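Local coordinates for KaiC-like domain-containing protein (Pyrococcus horikoshii, PDB 2EKD), which is of unknown function but is probably a KaiC-like protein of a family grouped with the P-loop NTPases, at residues L41-F55 against D111-L124. Numbering follows the deposited sequence.
Sequences LPIVVDDILDTYYEF and DYPVINPVLGLHKL
Asp46 pairs with Val118 and Asp47 with Leu119 in parallel register on neighbouring strands 44-48 and 114-119 of the central sheet, their axes 4.8 Å apart; Ile43 adds a single bridge to Ile115 just before strand 44-48. Bonds such as Val44 N to Ile115 O and Leu119 N to Asp46 O alternate between the strands, with one gap at Pro117, whose N has no hydrogen for Val44 O. Asn116 ND2 serves that oxygen instead, 2.7 Å away and above the carbonyl plane, and donates a weak bond to Asp46 OD2, the amide almost perpendicular to the carboxylate. With CG anti to the backbone N (chi1 -175°), Asn116 leans along its strand and puts ND2 between the two. Leu119 CD1 lies 3.6 Å from Tyr52 CD1 and over one face of the Phe55 ring, fastening helix 51-61 to the sheet. Ile48 packs against Val118, Leu121 and Leu124. The extended Lys123 passes Leu49; its NZ hydrogen-bonds Thr51 OG1 and forms a salt bridge with Glu54 OE1, each at 3.0 Å, the carboxylate being met from above its plane. Glu54 OE2 bonds Ser141 of a second subunit. A methionine in place of Lys123 would probably leave Glu54 without its cationic mate and Thr51 OG1 without this donor. Thr51 OG1 donates to Ile48 O: side chains cover the proline's missing bond and tie together two strand-helix units, consistent with a P-loop-NTPase-like alpha/beta core.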
loop_
_atom_site.group_PDB
_atom_site.type_symbol
_atom_site.label_atom_id
_atom_site.label_comp_id
_atom_site.label_asym_id
_atom_site.label_seq_id
_atom_site.Cartn_x
_atom_site.Cartn_y
_atom_site.Cartn_z
ATOM N N LEU F 41 30.226 21.173 28.725
ATOM C CA LEU F 41 31.119 20.462 27.809
ATOM C C LEU F 41 31.165 21.141 26.442
ATOM O O LEU F 41 30.245 21.837 26.034
ATOM C CB LEU F 41 30.578 19.040 27.629
ATOM C CG LEU F 41 30.574 18.225 28.918
ATOM C CD1 LEU F 41 29.914 16.857 28.728
ATOM C CD2 LEU F 41 31.982 17.952 29.445
ATOM N N PRO F 42 32.270 20.926 25.714
ATOM C CA PRO F 42 32.423 21.506 24.375
ATOM C C PRO F 42 31.366 20.937 23.420
ATOM O O PRO F 42 31.124 19.729 23.404
ATOM C CB PRO F 42 33.840 21.082 23.975
ATOM C CG PRO F 42 34.551 20.985 25.299
ATOM C CD PRO F 42 33.524 20.295 26.161
ATOM N N ILE F 43 30.749 21.815 22.630
ATOM C CA ILE F 43 29.727 21.416 21.664
ATOM C C ILE F 43 30.279 21.364 20.238
ATOM O O ILE F 43 30.919 22.305 19.783
ATOM C CB ILE F 43 28.545 22.413 21.639
ATOM C CG1 ILE F 43 27.826 22.442 22.994
ATOM C CG2 ILE F 43 27.582 22.039 20.512
ATOM C CD1 ILE F 43 27.052 21.185 23.319
ATOM N N VAL F 44 30.025 20.264 19.538
ATOM C CA VAL F 44 30.446 20.124 18.150
ATOM C C VAL F 44 29.248 19.606 17.357
ATOM O O VAL F 44 28.712 18.529 17.637
ATOM C CB VAL F 44 31.621 19.148 17.981
ATOM C CG1 VAL F 44 31.942 18.976 16.499
ATOM C CG2 VAL F 44 32.843 19.680 18.707
ATOM N N VAL F 45 28.831 20.389 16.372
ATOM C CA VAL F 45 27.690 20.040 15.541
ATOM C C VAL F 45 28.096 19.480 14.174
ATOM O O VAL F 45 28.951 20.040 13.487
ATOM C CB VAL F 45 26.793 21.284 15.305
ATOM C CG1 VAL F 45 25.634 20.933 14.380
ATOM C CG2 VAL F 45 26.278 21.826 16.636
ATOM N N ASP F 46 27.499 18.356 13.797
ATOM C CA ASP F 46 27.749 17.777 12.484
ATOM C C ASP F 46 26.544 18.252 11.670
ATOM O O ASP F 46 25.418 17.788 11.865
ATOM C CB ASP F 46 27.804 16.251 12.547
ATOM C CG ASP F 46 29.052 15.747 13.243
ATOM O OD1 ASP F 46 30.118 16.372 13.066
ATOM O OD2 ASP F 46 28.981 14.724 13.955
ATOM N N ASP F 47 26.795 19.205 10.783
ATOM C CA ASP F 47 25.751 19.807 9.969
ATOM C C ASP F 47 25.622 19.177 8.584
ATOM O O ASP F 47 26.426 19.433 7.683
ATOM C CB ASP F 47 26.026 21.309 9.873
ATOM C CG ASP F 47 25.021 22.039 9.021
ATOM O OD1 ASP F 47 23.938 21.480 8.741
ATOM O OD2 ASP F 47 25.319 23.191 8.644
ATOM N N ILE F 48 24.601 18.341 8.426
ATOM C CA ILE F 48 24.363 17.674 7.154
ATOM C C ILE F 48 23.394 18.474 6.293
ATOM O O ILE F 48 22.288 18.810 6.723
ATOM C CB ILE F 48 23.780 16.255 7.354
ATOM C CG1 ILE F 48 24.719 15.416 8.226
ATOM C CG2 ILE F 48 23.590 15.584 6.007
ATOM C CD1 ILE F 48 24.104 14.102 8.717
ATOM N N LEU F 49 23.836 18.780 5.077
ATOM C CA LEU F 49 23.036 19.516 4.105
ATOM C C LEU F 49 22.340 20.770 4.625
ATOM O O LEU F 49 21.137 20.945 4.445
ATOM C CB LEU F 49 22.017 18.563 3.475
ATOM C CG LEU F 49 22.684 17.505 2.585
ATOM C CD1 LEU F 49 21.709 16.384 2.239
ATOM C CD2 LEU F 49 23.212 18.191 1.318
ATOM N N ASP F 50 23.113 21.643 5.264
ATOM C CA ASP F 50 22.607 22.910 5.798
ATOM C C ASP F 50 21.416 22.842 6.755
ATOM O O ASP F 50 20.648 23.803 6.857
ATOM C CB ASP F 50 22.252 23.867 4.651
ATOM C CG ASP F 50 23.451 24.214 3.783
ATOM O OD1 ASP F 50 24.573 24.336 4.325
ATOM O OD2 ASP F 50 23.265 24.378 2.558
ATOM N N THR F 51 21.264 21.728 7.466
ATOM C CA THR F 51 20.161 21.605 8.406
ATOM C C THR F 51 20.367 22.533 9.610
ATOM O O THR F 51 19.402 23.030 10.191
ATOM C CB THR F 51 20.006 20.143 8.884
ATOM O OG1 THR F 51 19.820 19.297 7.739
ATOM C CG2 THR F 51 18.803 19.998 9.818
ATOM N N TYR F 52 21.624 22.783 9.973
ATOM C CA TYR F 52 21.913 23.660 11.103
ATOM C C TYR F 52 21.393 25.064 10.798
ATOM O O TYR F 52 20.784 25.713 11.650
ATOM C CB TYR F 52 23.418 23.678 11.388
ATOM C CG TYR F 52 23.795 24.338 12.700
ATOM C CD1 TYR F 52 22.988 24.200 13.829
ATOM C CD2 TYR F 52 24.993 25.050 12.828
ATOM C CE1 TYR F 52 23.366 24.745 15.055
ATOM C CE2 TYR F 52 25.381 25.601 14.051
ATOM C CZ TYR F 52 24.563 25.440 15.162
ATOM O OH TYR F 52 24.956 25.939 16.382
ATOM N N TYR F 53 21.612 25.520 9.569
ATOM C CA TYR F 53 21.123 26.828 9.149
ATOM C C TYR F 53 19.601 26.920 9.352
ATOM O O TYR F 53 19.093 27.942 9.817
ATOM C CB TYR F 53 21.457 27.076 7.670
ATOM C CG TYR F 53 20.757 28.287 7.087
ATOM C CD1 TYR F 53 21.182 29.583 7.393
ATOM C CD2 TYR F 53 19.631 28.139 6.272
ATOM C CE1 TYR F 53 20.500 30.701 6.906
ATOM C CE2 TYR F 53 18.941 29.251 5.782
ATOM C CZ TYR F 53 19.377 30.526 6.108
ATOM O OH TYR F 53 18.658 31.623 5.678
ATOM N N GLU F 54 18.877 25.854 9.002
ATOM C CA GLU F 54 17.415 25.840 9.152
ATOM C C GLU F 54 17.000 25.919 10.624
ATOM O O GLU F 54 16.070 26.652 10.968
ATOM C CB GLU F 54 16.817 24.584 8.503
ATOM C CG GLU F 54 17.285 24.347 7.069
ATOM C CD GLU F 54 16.650 23.125 6.410
ATOM O OE1 GLU F 54 16.396 22.120 7.103
ATOM O OE2 GLU F 54 16.421 23.167 5.183
ATOM N N PHE F 55 17.681 25.169 11.491
ATOM C CA PHE F 55 17.374 25.203 12.928
ATOM C C PHE F 55 17.683 26.592 13.472
ATOM O O PHE F 55 16.912 27.167 14.246
ATOM C CB PHE F 55 18.212 24.171 13.696
ATOM C CG PHE F 55 17.603 22.794 13.742
ATOM C CD1 PHE F 55 17.234 22.138 12.577
ATOM C CD2 PHE F 55 17.425 22.143 14.959
ATOM C CE1 PHE F 55 16.696 20.850 12.621
ATOM C CE2 PHE F 55 16.890 20.858 15.012
ATOM C CZ PHE F 55 16.525 20.212 13.837
ATOM N N ASP F 111 39.573 18.883 23.316
ATOM C CA ASP F 111 38.639 18.663 24.423
ATOM C C ASP F 111 37.774 17.418 24.265
ATOM O O ASP F 111 37.080 17.258 23.265
ATOM C CB ASP F 111 37.711 19.868 24.585
ATOM C CG ASP F 111 38.384 21.035 25.263
ATOM O OD1 ASP F 111 39.399 21.531 24.729
ATOM O OD2 ASP F 111 37.891 21.455 26.333
ATOM N N TYR F 112 37.811 16.553 25.272
ATOM C CA TYR F 112 37.026 15.323 25.283
ATOM C C TYR F 112 36.496 15.162 26.701
ATOM O O TYR F 112 37.219 15.419 27.661
ATOM C CB TYR F 112 37.912 14.121 24.924
ATOM C CG TYR F 112 38.437 14.123 23.503
ATOM C CD1 TYR F 112 37.714 14.717 22.467
ATOM C CD2 TYR F 112 39.657 13.521 23.190
ATOM C CE1 TYR F 112 38.189 14.716 21.158
ATOM C CE2 TYR F 112 40.145 13.512 21.881
ATOM C CZ TYR F 112 39.404 14.112 20.870
ATOM O OH TYR F 112 39.876 14.111 19.574
ATOM N N PRO F 113 35.223 14.755 26.857
ATOM C CA PRO F 113 34.234 14.428 25.823
ATOM C C PRO F 113 33.467 15.656 25.335
ATOM O O PRO F 113 33.425 16.686 26.011
ATOM C CB PRO F 113 33.317 13.455 26.541
ATOM C CG PRO F 113 33.235 14.076 27.898
ATOM C CD PRO F 113 34.689 14.428 28.194
ATOM N N VAL F 114 32.851 15.539 24.165
ATOM C CA VAL F 114 32.075 16.643 23.610
ATOM C C VAL F 114 30.634 16.209 23.358
ATOM O O VAL F 114 30.368 15.028 23.128
ATOM C CB VAL F 114 32.669 17.151 22.256
ATOM C CG1 VAL F 114 34.145 17.503 22.417
ATOM C CG2 VAL F 114 32.502 16.100 21.185
ATOM N N ILE F 115 29.706 17.156 23.430
ATOM C CA ILE F 115 28.306 16.865 23.144
ATOM C C ILE F 115 28.273 17.058 21.634
ATOM O O ILE F 115 28.662 18.114 21.127
ATOM C CB ILE F 115 27.358 17.854 23.859
ATOM C CG1 ILE F 115 27.513 17.702 25.378
ATOM C CG2 ILE F 115 25.913 17.591 23.448
ATOM C CD1 ILE F 115 27.335 16.279 25.884
ATOM N N ASN F 116 27.823 16.030 20.923
ATOM C CA ASN F 116 27.831 16.032 19.463
ATOM C C ASN F 116 26.466 15.928 18.777
ATOM O O ASN F 116 26.007 14.834 18.455
ATOM C CB ASN F 116 28.736 14.876 19.002
ATOM C CG ASN F 116 28.925 14.825 17.501
ATOM O OD1 ASN F 116 29.315 13.789 16.961
ATOM N ND2 ASN F 116 28.668 15.941 16.816
ATOM N N PRO F 117 25.793 17.067 18.555
ATOM C CA PRO F 117 24.490 17.012 17.889
ATOM C C PRO F 117 24.706 16.823 16.392
ATOM O O PRO F 117 25.458 17.573 15.776
ATOM C CB PRO F 117 23.880 18.383 18.195
ATOM C CG PRO F 117 24.580 18.798 19.479
ATOM C CD PRO F 117 25.994 18.378 19.196
ATOM N N VAL F 118 24.061 15.813 15.821
ATOM C CA VAL F 118 24.158 15.535 14.388
ATOM C C VAL F 118 22.794 15.866 13.795
ATOM O O VAL F 118 21.785 15.269 14.175
ATOM C CB VAL F 118 24.481 14.053 14.123
ATOM C CG1 VAL F 118 24.585 13.802 12.625
ATOM C CG2 VAL F 118 25.787 13.674 14.814
ATOM N N LEU F 119 22.763 16.813 12.862
ATOM C CA LEU F 119 21.511 17.244 12.259
ATOM C C LEU F 119 21.379 16.926 10.768
ATOM O O LEU F 119 22.355 16.981 10.013
ATOM C CB LEU F 119 21.345 18.754 12.465
ATOM C CG LEU F 119 21.650 19.341 13.853
ATOM C CD1 LEU F 119 21.518 20.863 13.802
ATOM C CD2 LEU F 119 20.705 18.760 14.896
ATOM N N GLY F 120 20.158 16.584 10.362
ATOM C CA GLY F 120 19.870 16.302 8.970
ATOM C C GLY F 120 20.060 14.908 8.406
ATOM O O GLY F 120 20.021 14.749 7.182
ATOM N N LEU F 121 20.246 13.897 9.254
ATOM C CA LEU F 121 20.452 12.533 8.749
ATOM C C LEU F 121 19.321 12.008 7.851
ATOM O O LEU F 121 19.581 11.301 6.865
ATOM C CB LEU F 121 20.649 11.548 9.902
ATOM C CG LEU F 121 21.187 10.183 9.449
ATOM C CD1 LEU F 121 22.654 10.345 9.090
ATOM C CD2 LEU F 121 21.027 9.134 10.542
ATOM N N HIS F 122 18.077 12.331 8.198
ATOM C CA HIS F 122 16.932 11.875 7.406
ATOM C C HIS F 122 17.015 12.319 5.940
ATOM O O HIS F 122 16.455 11.664 5.059
ATOM C CB HIS F 122 15.618 12.370 8.013
ATOM C CG HIS F 122 15.581 13.846 8.259
ATOM N ND1 HIS F 122 16.053 14.419 9.421
ATOM C CD2 HIS F 122 15.155 14.869 7.480
ATOM C CE1 HIS F 122 15.919 15.730 9.347
ATOM N NE2 HIS F 122 15.378 16.029 8.180
ATOM N N LYS F 123 17.717 13.420 5.677
ATOM C CA LYS F 123 17.860 13.904 4.303
ATOM C C LYS F 123 18.701 12.937 3.469
ATOM O O LYS F 123 18.356 12.638 2.323
ATOM C CB LYS F 123 18.497 15.301 4.282
ATOM C CG LYS F 123 17.594 16.394 4.832
ATOM C CD LYS F 123 18.314 17.733 4.907
ATOM C CE LYS F 123 17.418 18.806 5.529
ATOM N NZ LYS F 123 18.050 20.162 5.521
ATOM N N LEU F 124 19.796 12.448 4.044
ATOM C CA LEU F 124 20.668 11.505 3.341
ATOM C C LEU F 124 19.900 10.243 2.997
ATOM O O LEU F 124 20.117 9.625 1.950
ATOM C CB LEU F 124 21.860 11.113 4.210
ATOM C CG LEU F 124 22.889 12.189 4.538
ATOM C CD1 LEU F 124 24.005 11.573 5.405
ATOM C CD2 LEU F 124 23.454 12.753 3.236
#